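Local coordinates for NMB1025 protein (Neisseria meningitidis serogroup B, PDB 3KJJ) that is of unknown function but belongs to the YjgF/RutC family, whose trimeric members include enamine/imine deaminases, and assembles here as a trimer, at residues 61-66 with 118-123; 9-14 with 22-27; 74-79 with 104-109; 34-39 with 110-115; 42-47 with 81-86. All blocks are in the same frame, centred on the assembly; numbering follows the deposited sequence.

Contact 1. Residues 61-66 with 118-123; sequences CGSDKA and ITAVKR
R123 and D64 cross at about a right angle, the arginine chain, in the conformer described (one of two), folding at chi3 (-79°) to bring one face of its guanidinium over G62 O and its edge to S63 O. The carboxylate and guanidinium planes differ by only 10°, yet the two groups do not pair in a common plane: D64 OD2 stands 3.2 Å from R123 NE, well out of the guanidinium plane, so this salt bridge works by charge and no N-H points at the oxygen. The other carboxylate oxygen, OD1, is hydrogen-bonded to H67 ND1. At the guanidinium edge R123 NH1 gives a weak hydrogen bond of 3.4 Å to S63 O. G62 O also takes the backbone R123 N at 3.0 Å, and a water at 2.6 Å from G62 O bridges on to R123 O. Deeper in, S63 turns its hydroxyl anti to the backbone N (chi1 -167°), beside A120 CB, and S63 OG donates to V121 O over a short 2.6 Å, from above the carbonyl plane. G62, with positive phi, forms the Schellman motif that ends helix 43-60, and the turn leads the chain past the end of strand 114-121 toward strand 68-75. Backbone carbonyls and one hydroxyl thus carry most of the directed bonding, and the outer ion pair, seen in one arginine conformer, is probably a lesser, solvent-weakened tie.

Contact 2. Residues 9-14 with 22-27; sequences MDIRYF and EAVGAN
G25 O accepts the backbone R12 N at 2.7 Å, and a water within 3.0 Å of both G25 O and D10 O may share it; I11 CA adds a CH...O contact. G25 N returns a bond to R12 O, and two residues on F14 N meets A23 O at 2.7 Å, answered by A23 N to F14 O at 3.0 Å. These are the hydrogen-bonded pairs of the antiparallel hairpin 11-16/21-26, at the edge of the chain's sheet; E22 and A23 both face F14, a classic beta bulge. On one face I11 CG2, the branch trans to the main-chain nitrogen, presses on V24 CG1 at 3.4 Å, a tight fit, and also lies 3.5 Å above the Y13 ring plane, near its rim. V24's other methyl, CG2, touches Y13 CD1 at 3.8 Å, the two side chains running alongside each other. This face meets the third subunit, where I11 packs on V121 and Y13 on A66. The opposite face carries F14, its CB 3.7 Å from A23 CB, and C61 packs against both residues. Main-chain bonds therefore set the strand pairing, while the apolar side chains give the hairpin one face for the trimer interface and another for its own subunit.

Contact 3. Residues 74-79 with 104-109; sequences YLRDMG and EARLAR
L75 pairs with E104 in a parallel bridge where strands 68-75 and 99-104, the two ends of a beta-alpha-beta crossover through helix 81-91, come together. A105 N donates to L75 O at 2.8 Å, and E104 CA makes a CH...O contact with the same oxygen. The extended E104 side chain throws CG opposite its backbone N (chi1 -156°) and runs past R76 O to the turn beyond the strand. There E104 OE1 takes M78 N on its anti lone pair, 2.8 Å away and almost perfectly straight. D77 OD2 accepts from G79 N in an Asx turn, which tightens the same bend. M78, a selenomethionine bent at chi2 and chi3, curls its CE back to 3.5 Å from E104 N. Farther along, Y74 CB rests against L107 CD2 and its ring meets A105 CB obliquely, while Y74 of the second subunit packs on Y74. R76 and R106 both reach outward as extended chains and lay their guanidinium groups on each other, planes 27° apart, despite like charge. A water takes R76 NH1 and L107 N and donates to R109 O. In the arginine stack R76 NH2 sits over the centre of the R106 guanidinium, 3.3 Å from R106 CZ.

Contact 4. Residues 34-39 with 110-115; sequences GMVPEN and PEWRVE
V36 and P37 both lie over one face of the W112 indole, each above a different ring. V36 CB stands 3.7 Å from the centroid of the six-membered ring, only 8° off its normal, and the two methyls splay to different parts of the rim: CG1 meets CE3 and CZ3, while CG2 meets CH2 and CZ2. P37 CD makes the second CH-pi contact, 4.0 Å from the centroid of the five-membered ring and 22° off the normal. One face of the indole thus lies flat on V36 and P37, and L107 also packs on W112. The apolar contact of P37 CG with V114 CG1 is looser, at 4.3 Å. The loop 34-39, on its way from strand 29-32 to helix 43-60, here crosses the start of strand 114-121, the central strand flanked by 29-32 and 68-75 in the mixed sheet of this YjgF-type fold. Just beyond, M35 of the loop hydrogen-bonds to I116 of the strand. No hydrogen bond joins the two segments themselves. One CH...O contact, E115 CA to M35 O at 3.1 Å, links the backbones; P37 CD packs 3.2 Å from V114 O, a buried carbonyl oxygen with no polar partner in the model. E115, extended from a CG trans to its own nitrogen (chi1 -178°), runs alongside V36, so that V36 CG1 touches E115 OE1 at 3.4 Å; the other carboxylate oxygen, E115 OE2, approaches G34 CA at 3.6 Å.

Contact 5. Residues 42-47 with 81-86; sequences TAAEQT and YAEMNG
T47 and M84, a selenomethionine, meet at the buried end of the contact, their side chains crossing at about a right angle. T47 OG1 lies 3.5 Å from M84 CG, and the threonine methyl CG2 touches M84 CE at 3.9 Å. With OG1 beside its own backbone N (chi1 -59°), the hydroxyl turns back along its helix and donates to A43 O over 2.7 Å. T47 N also binds A43 O, from the opposite face of the carbonyl plane, so two donors satisfy this oxygen. M84 bends at chi2 and continues onto the sheet, packing on I73, L75 and I116, while T47 rests on V114. The other end is more open and polar. The extended E83 reaches across to the first turn of helix 43-60, where its OE2 accepts A44 N at 3.2 Å from well above the carboxylate plane. A43 CB lies over the same face, 3.7 Å from E83 CD, and A44 CB flanks the group 3.4 Å from E83 OE2. The acid sits at a helix N-terminus, where the dipole would probably stabilise its negative charge. T42 begins that helix as N-cap: E45 N binds T42 OG1 at 3.0 Å, and a weak bond from T42 N to E45 OE1 completes a capping box. The axes approach to 8.2 Å with N-to-C directions 38° apart. Two helices running the same general way, laid side by side against one face of a mixed sheet, are characteristic of the YjgF-like alpha/beta fold.

Contact 2 comes first along the chain, closing the hairpin before the others open. Contact 4 then spans contact 5 and contact 3, whose segments alternate with each other, and contact 1 crosses contact 4 by using the far end of the same strand, 114-121. Contacts 3, 4 and 5 cluster at one end of the sheet, their centres 9 to 12 Å apart: strand 68-75 bonds to 114-121 between contacts 3 and 4, and Q46 ties contact 5 to E111 and R113 of contact 4. Contacts 1 and 2, 12 Å apart, meet through C61 at the other end. Every contact reaches a neighbouring subunit, so both ends of the fold join the trimer.

Contact 1. Residues 61-66 with 118-123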
# COMPACT_ATOMS: atom_id res chain seq x y z
N CYS B 61 14.68 -7.00 11.47
CA CYS B 61 14.36 -5.59 11.75
C CYS B 61 14.00 -5.25 13.20
O CYS B 61 13.67 -4.10 13.52
CB CYS B 61 13.23 -5.10 10.84
SG CYS B 61 13.59 -5.21 9.08
N GLY B 62 14.06 -6.25 14.08
CA GLY B 62 13.71 -6.03 15.49
C GLY B 62 12.20 -5.95 15.67
O GLY B 62 11.71 -5.24 16.54
N SER B 63 11.48 -6.67 14.81
CA SER B 63 10.03 -6.75 14.88
C SER B 63 9.64 -8.22 14.87
O SER B 63 10.49 -9.11 14.95
CB SER B 63 9.40 -6.03 13.69
OG SER B 63 8.00 -5.84 13.86
N ASP B 64 8.33 -8.46 14.78
CA ASP B 64 7.80 -9.80 14.59
C ASP B 64 6.35 -9.67 14.12
O ASP B 64 5.83 -8.56 13.97
CB ASP B 64 7.89 -10.63 15.87
CG ASP B 64 7.25 -9.95 17.06
OD1 ASP B 64 6.09 -9.51 16.92
OD2 ASP B 64 7.91 -9.85 18.12
N LYS B 65 5.72 -10.81 13.88
CA LYS B 65 4.37 -10.85 13.31
C LYS B 65 3.32 -10.22 14.22
O LYS B 65 2.33 -9.66 13.75
CB LYS B 65 4.00 -12.29 12.88
CG LYS B 65 3.69 -13.26 14.02
CD LYS B 65 3.99 -14.71 13.64
CE LYS B 65 3.47 -15.66 14.71
NZ LYS B 65 3.38 -17.07 14.22
N ALA B 66 3.56 -10.27 15.53
CA ALA B 66 2.68 -9.65 16.52
C ALA B 66 2.84 -8.13 16.53
O ALA B 66 2.23 -7.44 17.33
CB ALA B 66 2.97 -10.22 17.91
N ILE B 118 4.12 -6.24 3.68
CA ILE B 118 3.95 -5.98 5.11
C ILE B 118 4.47 -4.59 5.48
O ILE B 118 5.52 -4.17 4.97
CB ILE B 118 4.75 -7.01 5.96
CG1 ILE B 118 4.20 -8.43 5.78
CG2 ILE B 118 4.78 -6.61 7.44
CD1 ILE B 118 2.83 -8.67 6.35
N THR B 119 3.73 -3.91 6.35
CA THR B 119 4.19 -2.76 7.11
C THR B 119 4.14 -3.15 8.59
O THR B 119 3.14 -3.70 9.07
CB THR B 119 3.29 -1.52 6.90
OG1 THR B 119 3.00 -1.36 5.50
CG2 THR B 119 3.97 -0.23 7.42
N ALA B 120 5.20 -2.83 9.32
CA ALA B 120 5.30 -3.26 10.71
C ALA B 120 5.97 -2.19 11.55
O ALA B 120 6.41 -1.15 11.04
CB ALA B 120 6.07 -4.60 10.82
N VAL B 121 6.03 -2.44 12.85
CA VAL B 121 6.69 -1.52 13.77
C VAL B 121 7.85 -2.21 14.50
O VAL B 121 7.78 -3.40 14.81
CB VAL B 121 5.69 -0.83 14.73
CG1 VAL B 121 5.18 -1.78 15.81
CG2 VAL B 121 6.30 0.42 15.35
N LYS B 122 8.92 -1.46 14.72
CA LYS B 122 10.06 -1.93 15.49
C LYS B 122 9.66 -1.95 16.97
O LYS B 122 9.11 -0.97 17.48
CB LYS B 122 11.24 -0.98 15.27
CG LYS B 122 12.57 -1.45 15.87
CD LYS B 122 13.67 -0.44 15.56
CE LYS B 122 14.94 -0.77 16.33
NZ LYS B 122 16.12 -0.05 15.75
N ARG B 123 9.92 -3.08 17.65
CA ARG B 123 9.65 -3.20 19.08
C ARG B 123 10.45 -2.20 19.90
O ARG B 123 11.62 -1.97 19.62
CB ARG B 123 9.98 -4.62 19.56
CG ARG B 123 8.86 -5.62 19.36
CD ARG B 123 9.28 -7.01 19.80
NE ARG B 123 10.12 -7.67 18.80
CZ ARG B 123 11.28 -8.26 19.04
NH1 ARG B 123 11.95 -8.83 18.05
NH2 ARG B 123 11.78 -8.29 20.28
O HOH W 1 13.35 -4.23 18.32

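Contact 2. Residues 9-14 with 22-27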
# COMPACT_ATOMS: atom_id res chain seq x y z
N MSE B 9 14.88 10.55 11.54
CA MSE B 9 14.36 10.07 10.26
C MSE B 9 15.32 9.11 9.53
O MSE B 9 14.96 8.54 8.50
CB MSE B 9 13.95 11.24 9.35
CG MSE B 9 12.46 11.63 9.38
SE MSE B 9 11.33 11.00 10.86
CE MSE B 9 10.53 9.44 9.99
N ASP B 10 16.53 8.93 10.08
CA ASP B 10 17.56 8.02 9.56
C ASP B 10 17.02 6.65 9.09
O ASP B 10 16.32 5.96 9.84
CB ASP B 10 18.65 7.76 10.61
CG ASP B 10 19.71 8.85 10.68
OD1 ASP B 10 19.90 9.60 9.69
OD2 ASP B 10 20.37 8.95 11.73
N ILE B 11 17.36 6.27 7.87
CA ILE B 11 16.86 5.01 7.30
C ILE B 11 17.89 3.89 7.44
O ILE B 11 19.09 4.12 7.28
CB ILE B 11 16.47 5.18 5.81
CG1 ILE B 11 15.58 6.41 5.62
CG2 ILE B 11 15.74 3.94 5.30
CD1 ILE B 11 15.55 6.94 4.21
N ARG B 12 17.40 2.69 7.77
CA ARG B 12 18.22 1.48 7.69
C ARG B 12 17.67 0.56 6.60
O ARG B 12 16.46 0.51 6.38
CB ARG B 12 18.27 0.75 9.04
CG ARG B 12 19.34 1.27 10.01
CD ARG B 12 18.84 2.44 10.85
NE ARG B 12 19.83 2.86 11.85
CZ ARG B 12 19.78 2.56 13.15
NH1 ARG B 12 18.79 1.83 13.64
NH2 ARG B 12 20.73 3.00 13.96
N TYR B 13 18.57 -0.13 5.91
CA TYR B 13 18.21 -1.02 4.79
C TYR B 13 18.65 -2.45 5.07
O TYR B 13 19.75 -2.67 5.60
CB TYR B 13 18.84 -0.52 3.47
CG TYR B 13 18.42 0.87 3.04
CD1 TYR B 13 17.45 1.06 2.05
CD2 TYR B 13 19.00 2.01 3.61
CE1 TYR B 13 17.06 2.36 1.65
CE2 TYR B 13 18.64 3.29 3.22
CZ TYR B 13 17.67 3.46 2.24
OH TYR B 13 17.33 4.74 1.88
N PHE B 14 17.81 -3.42 4.73
CA PHE B 14 18.12 -4.82 4.97
C PHE B 14 17.93 -5.61 3.69
O PHE B 14 16.92 -5.43 2.99
CB PHE B 14 17.22 -5.42 6.06
CG PHE B 14 17.23 -4.66 7.36
CD1 PHE B 14 18.09 -5.02 8.39
CD2 PHE B 14 16.38 -3.57 7.55
CE1 PHE B 14 18.11 -4.30 9.59
CE2 PHE B 14 16.39 -2.86 8.75
CZ PHE B 14 17.25 -3.23 9.77
N GLU B 22 14.89 -5.93 0.87
CA GLU B 22 13.91 -6.81 1.48
C GLU B 22 13.18 -6.11 2.60
O GLU B 22 11.98 -6.34 2.82
CB GLU B 22 14.59 -8.08 2.01
CG GLU B 22 15.20 -8.95 0.92
CD GLU B 22 14.16 -9.65 0.04
OE1 GLU B 22 12.95 -9.31 0.11
OE2 GLU B 22 14.58 -10.54 -0.72
N ALA B 23 13.91 -5.26 3.32
CA ALA B 23 13.33 -4.50 4.43
C ALA B 23 13.98 -3.13 4.50
O ALA B 23 15.16 -2.97 4.20
CB ALA B 23 13.51 -5.23 5.71
N VAL B 24 13.17 -2.14 4.86
CA VAL B 24 13.61 -0.77 5.05
C VAL B 24 12.94 -0.27 6.33
O VAL B 24 11.74 -0.49 6.53
CB VAL B 24 13.21 0.13 3.87
CG1 VAL B 24 13.49 1.59 4.19
CG2 VAL B 24 13.96 -0.29 2.58
N GLY B 25 13.72 0.39 7.19
CA GLY B 25 13.21 0.88 8.47
C GLY B 25 13.62 2.30 8.79
O GLY B 25 14.79 2.66 8.62
N ALA B 26 12.65 3.08 9.27
CA ALA B 26 12.81 4.51 9.60
C ALA B 26 11.81 4.95 10.66
O ALA B 26 10.61 4.69 10.54
CB ALA B 26 12.67 5.38 8.34
N ASN B 27 12.33 5.63 11.69
CA ASN B 27 11.62 6.01 12.93
C ASN B 27 10.56 5.05 13.42
O ASN B 27 9.40 5.42 13.58
CB ASN B 27 11.05 7.44 12.86
CG ASN B 27 10.59 7.96 14.23
OD1 ASN B 27 11.25 7.76 15.25
ND2 ASN B 27 9.43 8.61 14.24
O HOH W 2 15.77 3.41 11.30
O HOH W 3 15.15 6.45 12.07

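Contact 3. Residues 74-79 with 104-109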
# COMPACT_ATOMS: atom_id res chain seq x y z
N TYR B 74 -1.77 -10.28 -2.32
CA TYR B 74 -2.09 -10.33 -3.72
C TYR B 74 -2.17 -11.82 -4.07
O TYR B 74 -1.23 -12.56 -3.80
CB TYR B 74 -1.00 -9.62 -4.53
CG TYR B 74 -0.83 -8.15 -4.23
CD1 TYR B 74 -1.74 -7.20 -4.71
CD2 TYR B 74 0.25 -7.69 -3.48
CE1 TYR B 74 -1.58 -5.85 -4.44
CE2 TYR B 74 0.41 -6.35 -3.20
CZ TYR B 74 -0.50 -5.43 -3.68
OH TYR B 74 -0.34 -4.10 -3.41
N LEU B 75 -3.29 -12.25 -4.61
CA LEU B 75 -3.40 -13.61 -5.15
C LEU B 75 -3.52 -13.53 -6.65
O LEU B 75 -4.18 -12.63 -7.17
CB LEU B 75 -4.61 -14.34 -4.58
CG LEU B 75 -4.63 -14.65 -3.08
CD1 LEU B 75 -6.04 -15.10 -2.68
CD2 LEU B 75 -3.60 -15.73 -2.72
N ARG B 76 -2.89 -14.48 -7.34
CA ARG B 76 -2.99 -14.60 -8.79
C ARG B 76 -4.43 -14.95 -9.19
O ARG B 76 -4.94 -14.50 -10.22
CB ARG B 76 -2.02 -15.66 -9.30
CG ARG B 76 -2.19 -15.97 -10.78
CD ARG B 76 -1.34 -17.13 -11.26
NE ARG B 76 -1.44 -17.28 -12.71
CZ ARG B 76 -0.84 -16.50 -13.60
NH1 ARG B 76 -0.07 -15.49 -13.21
NH2 ARG B 76 -1.00 -16.73 -14.90
N ASP B 77 -5.07 -15.73 -8.33
CA ASP B 77 -6.37 -16.30 -8.59
C ASP B 77 -7.18 -16.32 -7.28
O ASP B 77 -6.87 -17.10 -6.38
CB ASP B 77 -6.18 -17.71 -9.16
CG ASP B 77 -7.47 -18.31 -9.66
OD1 ASP B 77 -7.47 -18.96 -10.72
OD2 ASP B 77 -8.50 -18.13 -8.98
N MSE B 78 -8.21 -15.48 -7.18
CA MSE B 78 -9.06 -15.39 -5.97
C MSE B 78 -9.74 -16.71 -5.61
O MSE B 78 -10.30 -16.85 -4.52
CB MSE B 78 -10.08 -14.24 -6.08
CG MSE B 78 -10.84 -13.88 -4.76
SE MSE B 78 -9.71 -13.18 -3.28
CE MSE B 78 -8.89 -11.75 -4.28
N GLY B 79 -9.69 -17.69 -6.51
CA GLY B 79 -10.09 -19.05 -6.18
C GLY B 79 -9.28 -19.67 -5.04
O GLY B 79 -9.69 -20.67 -4.46
N GLU B 104 -7.02 -9.50 -6.15
CA GLU B 104 -6.52 -10.37 -7.19
C GLU B 104 -5.61 -9.58 -8.11
O GLU B 104 -6.02 -8.58 -8.69
CB GLU B 104 -7.67 -10.99 -7.98
CG GLU B 104 -7.27 -12.30 -8.66
CD GLU B 104 -8.33 -12.78 -9.63
OE1 GLU B 104 -8.87 -13.89 -9.42
OE2 GLU B 104 -8.62 -12.06 -10.59
N ALA B 105 -4.36 -10.04 -8.24
CA ALA B 105 -3.39 -9.42 -9.14
C ALA B 105 -2.36 -10.44 -9.55
O ALA B 105 -1.84 -11.18 -8.71
CB ALA B 105 -2.71 -8.24 -8.46
N ARG B 106 -2.04 -10.48 -10.84
CA ARG B 106 -1.03 -11.41 -11.35
C ARG B 106 0.38 -10.95 -10.95
O ARG B 106 0.68 -9.76 -10.96
CB ARG B 106 -1.14 -11.56 -12.87
CG ARG B 106 -2.44 -12.21 -13.30
CD ARG B 106 -2.36 -12.70 -14.73
NE ARG B 106 -3.29 -13.80 -14.96
CZ ARG B 106 -3.29 -14.57 -16.04
NH1 ARG B 106 -2.40 -14.37 -17.01
NH2 ARG B 106 -4.17 -15.55 -16.15
N LEU B 107 1.24 -11.91 -10.62
CA LEU B 107 2.58 -11.61 -10.10
C LEU B 107 3.68 -11.79 -11.15
O LEU B 107 3.39 -12.21 -12.29
CB LEU B 107 2.86 -12.44 -8.84
CG LEU B 107 1.66 -12.42 -7.88
CD1 LEU B 107 1.78 -13.51 -6.83
CD2 LEU B 107 1.47 -11.05 -7.24
N ALA B 108 4.93 -11.47 -10.79
CA ALA B 108 6.03 -11.43 -11.76
C ALA B 108 6.35 -12.76 -12.42
O ALA B 108 6.92 -12.80 -13.50
CB ALA B 108 7.28 -10.83 -11.14
N ARG B 109 5.98 -13.86 -11.77
CA ARG B 109 6.05 -15.16 -12.42
C ARG B 109 4.71 -15.87 -12.38
O ARG B 109 4.05 -15.86 -11.34
CB ARG B 109 7.16 -16.02 -11.82
CG ARG B 109 8.52 -15.35 -11.94
CD ARG B 109 9.60 -16.31 -12.38
NE ARG B 109 10.25 -16.97 -11.25
CZ ARG B 109 11.26 -16.45 -10.56
NH1 ARG B 109 11.75 -15.25 -10.88
NH2 ARG B 109 11.78 -17.13 -9.55
O HOH W 4 1.28 -14.97 -10.82

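Contact 4. Residues 34-39 with 110-115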
# COMPACT_ATOMS: atom_id res chain seq x y z
N GLY B 34 7.42 -6.84 -1.19
CA GLY B 34 6.47 -7.92 -1.41
C GLY B 34 7.21 -9.25 -1.43
O GLY B 34 8.18 -9.44 -2.18
N MSE B 35 6.76 -10.16 -0.59
CA MSE B 35 7.44 -11.44 -0.45
C MSE B 35 6.71 -12.44 -1.32
O MSE B 35 5.48 -12.53 -1.28
CB MSE B 35 7.51 -11.89 1.00
CG MSE B 35 8.29 -10.93 1.91
SE MSE B 35 10.25 -11.04 1.84
CE MSE B 35 10.64 -9.56 3.02
N VAL B 36 7.48 -13.17 -2.11
CA VAL B 36 6.97 -14.09 -3.10
C VAL B 36 7.49 -15.49 -2.77
O VAL B 36 8.50 -15.62 -2.09
CB VAL B 36 7.42 -13.68 -4.53
CG1 VAL B 36 6.83 -12.32 -4.91
CG2 VAL B 36 8.94 -13.64 -4.63
N PRO B 37 6.80 -16.54 -3.25
CA PRO B 37 7.17 -17.91 -2.93
C PRO B 37 8.56 -18.26 -3.42
O PRO B 37 8.92 -17.92 -4.55
CB PRO B 37 6.13 -18.74 -3.68
CG PRO B 37 5.02 -17.81 -3.97
CD PRO B 37 5.64 -16.48 -4.15
N GLU B 38 9.35 -18.92 -2.57
CA GLU B 38 10.64 -19.48 -2.95
C GLU B 38 10.54 -21.00 -2.97
O GLU B 38 11.44 -21.68 -3.49
CB GLU B 38 11.74 -19.04 -1.97
CG GLU B 38 12.20 -17.60 -2.17
CD GLU B 38 13.21 -17.14 -1.11
OE1 GLU B 38 13.94 -16.17 -1.38
OE2 GLU B 38 13.26 -17.73 -0.01
N ASN B 39 9.45 -21.51 -2.41
CA ASN B 39 9.17 -22.93 -2.25
C ASN B 39 7.67 -23.17 -2.38
O ASN B 39 6.87 -22.25 -2.17
CB ASN B 39 9.63 -23.41 -0.87
CG ASN B 39 11.14 -23.38 -0.71
OD1 ASN B 39 11.85 -24.19 -1.31
ND2 ASN B 39 11.63 -22.47 0.12
N PRO B 110 4.32 -16.50 -13.50
CA PRO B 110 3.02 -17.18 -13.60
C PRO B 110 2.76 -18.21 -12.50
O PRO B 110 1.62 -18.36 -12.08
CB PRO B 110 3.07 -17.85 -14.98
CG PRO B 110 4.52 -17.86 -15.38
CD PRO B 110 5.10 -16.64 -14.74
N GLU B 111 3.80 -18.90 -12.03
CA GLU B 111 3.65 -19.93 -11.01
C GLU B 111 3.51 -19.41 -9.57
O GLU B 111 3.20 -20.18 -8.67
CB GLU B 111 4.74 -21.01 -11.11
CG GLU B 111 6.15 -20.51 -11.37
CD GLU B 111 6.42 -20.20 -12.84
OE1 GLU B 111 6.80 -19.06 -13.13
OE2 GLU B 111 6.27 -21.09 -13.71
N TRP B 112 3.76 -18.11 -9.36
CA TRP B 112 3.52 -17.49 -8.06
C TRP B 112 2.03 -17.23 -7.86
O TRP B 112 1.40 -16.52 -8.64
CB TRP B 112 4.27 -16.17 -7.90
CG TRP B 112 5.78 -16.26 -7.94
CD1 TRP B 112 6.55 -17.38 -7.80
CD2 TRP B 112 6.68 -15.15 -8.06
NE1 TRP B 112 7.89 -17.04 -7.86
CE2 TRP B 112 7.99 -15.68 -8.02
CE3 TRP B 112 6.51 -13.77 -8.22
CZ2 TRP B 112 9.13 -14.87 -8.13
CZ3 TRP B 112 7.64 -12.96 -8.32
CH2 TRP B 112 8.93 -13.52 -8.28
N ARG B 113 1.49 -17.79 -6.78
CA ARG B 113 0.06 -17.71 -6.51
C ARG B 113 -0.27 -16.70 -5.42
O ARG B 113 -1.44 -16.34 -5.22
CB ARG B 113 -0.48 -19.10 -6.14
CG ARG B 113 -0.03 -20.20 -7.11
CD ARG B 113 -1.05 -21.30 -7.19
NE ARG B 113 -2.34 -20.81 -7.67
CZ ARG B 113 -2.72 -20.85 -8.94
NH1 ARG B 113 -3.92 -20.39 -9.28
NH2 ARG B 113 -1.92 -21.36 -9.87
N VAL B 114 0.77 -16.22 -4.72
CA VAL B 114 0.62 -15.28 -3.61
C VAL B 114 1.86 -14.40 -3.40
O VAL B 114 2.99 -14.82 -3.64
CB VAL B 114 0.22 -16.01 -2.28
CG1 VAL B 114 1.35 -16.97 -1.81
CG2 VAL B 114 -0.17 -15.01 -1.17
N GLU B 115 1.62 -13.16 -2.99
CA GLU B 115 2.66 -12.22 -2.63
C GLU B 115 2.08 -11.40 -1.48
O GLU B 115 0.94 -10.95 -1.54
CB GLU B 115 3.03 -11.32 -3.82
CG GLU B 115 4.15 -10.30 -3.56
CD GLU B 115 4.68 -9.64 -4.83
OE1 GLU B 115 4.47 -10.17 -5.94
OE2 GLU B 115 5.33 -8.58 -4.72

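Contact 5. Residues 42-47 with 81-86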
# COMPACT_ATOMS: atom_id res chain seq x y z
N THR B 42 1.31 -25.36 -4.23
CA THR B 42 -0.07 -25.02 -3.86
C THR B 42 -0.14 -23.65 -3.17
O THR B 42 0.87 -23.15 -2.65
CB THR B 42 -0.72 -26.08 -2.93
OG1 THR B 42 -0.11 -26.02 -1.63
CG2 THR B 42 -0.57 -27.50 -3.50
N ALA B 43 -1.34 -23.07 -3.15
CA ALA B 43 -1.55 -21.80 -2.46
C ALA B 43 -1.09 -21.89 -1.01
O ALA B 43 -0.38 -21.01 -0.53
CB ALA B 43 -3.01 -21.37 -2.55
N ALA B 44 -1.48 -22.97 -0.33
CA ALA B 44 -1.13 -23.20 1.07
C ALA B 44 0.37 -23.33 1.28
O ALA B 44 0.92 -22.78 2.24
CB ALA B 44 -1.84 -24.44 1.60
N GLU B 45 1.02 -24.07 0.39
CA GLU B 45 2.47 -24.29 0.46
C GLU B 45 3.21 -22.97 0.24
O GLU B 45 4.13 -22.65 0.97
CB GLU B 45 2.92 -25.35 -0.55
CG GLU B 45 2.57 -26.79 -0.12
CD GLU B 45 2.62 -27.80 -1.28
OE1 GLU B 45 3.15 -27.47 -2.36
OE2 GLU B 45 2.13 -28.93 -1.09
N GLN B 46 2.78 -22.22 -0.76
CA GLN B 46 3.41 -20.94 -1.07
C GLN B 46 3.15 -19.89 0.00
O GLN B 46 4.05 -19.12 0.35
CB GLN B 46 2.98 -20.45 -2.46
CG GLN B 46 3.62 -21.28 -3.58
CD GLN B 46 3.33 -20.73 -4.95
OE1 GLN B 46 2.58 -19.77 -5.10
NE2 GLN B 46 3.93 -21.34 -5.97
N THR B 47 1.93 -19.89 0.55
CA THR B 47 1.58 -18.95 1.62
C THR B 47 2.49 -19.21 2.82
O THR B 47 3.04 -18.27 3.40
CB THR B 47 0.06 -18.99 1.99
OG1 THR B 47 -0.74 -18.69 0.83
CG2 THR B 47 -0.27 -17.97 3.08
N TYR B 81 -8.45 -18.12 -2.21
CA TYR B 81 -8.73 -17.33 -1.01
C TYR B 81 -8.80 -18.16 0.27
O TYR B 81 -8.04 -17.91 1.22
CB TYR B 81 -10.02 -16.53 -1.19
CG TYR B 81 -10.28 -15.43 -0.18
CD1 TYR B 81 -9.38 -14.38 -0.01
CD2 TYR B 81 -11.44 -15.43 0.59
CE1 TYR B 81 -9.64 -13.35 0.92
CE2 TYR B 81 -11.70 -14.42 1.51
CZ TYR B 81 -10.79 -13.39 1.67
OH TYR B 81 -11.05 -12.39 2.58
N ALA B 82 -9.70 -19.15 0.31
CA ALA B 82 -9.86 -19.99 1.50
C ALA B 82 -8.58 -20.75 1.86
O ALA B 82 -8.26 -20.89 3.04
CB ALA B 82 -11.05 -20.95 1.35
N GLU B 83 -7.86 -21.23 0.85
CA GLU B 83 -6.61 -21.96 1.07
C GLU B 83 -5.54 -21.07 1.69
O GLU B 83 -4.85 -21.49 2.62
CB GLU B 83 -6.09 -22.59 -0.23
CG GLU B 83 -4.93 -23.57 -0.03
CD GLU B 83 -4.63 -24.42 -1.25
OE1 GLU B 83 -5.40 -24.36 -2.23
OE2 GLU B 83 -3.62 -25.16 -1.24
N MSE B 84 -5.40 -19.86 1.15
CA MSE B 84 -4.46 -18.86 1.68
C MSE B 84 -4.84 -18.55 3.12
O MSE B 84 -4.02 -18.70 4.02
CB MSE B 84 -4.43 -17.60 0.80
CG MSE B 84 -3.44 -16.50 1.24
SE MSE B 84 -4.08 -15.42 2.77
CE MSE B 84 -2.35 -14.71 3.29
N ASN B 85 -6.11 -18.16 3.32
CA ASN B 85 -6.68 -17.85 4.64
C ASN B 85 -6.41 -18.88 5.72
O ASN B 85 -6.11 -18.53 6.85
CB ASN B 85 -8.20 -17.60 4.55
CG ASN B 85 -8.54 -16.27 3.91
OD1 ASN B 85 -7.71 -15.37 3.84
ND2 ASN B 85 -9.77 -16.15 3.44
N GLY B 86 -6.53 -20.16 5.37
CA GLY B 86 -6.28 -21.25 6.32
C GLY B 86 -4.88 -21.19 6.92
O GLY B 86 -4.70 -21.44 8.11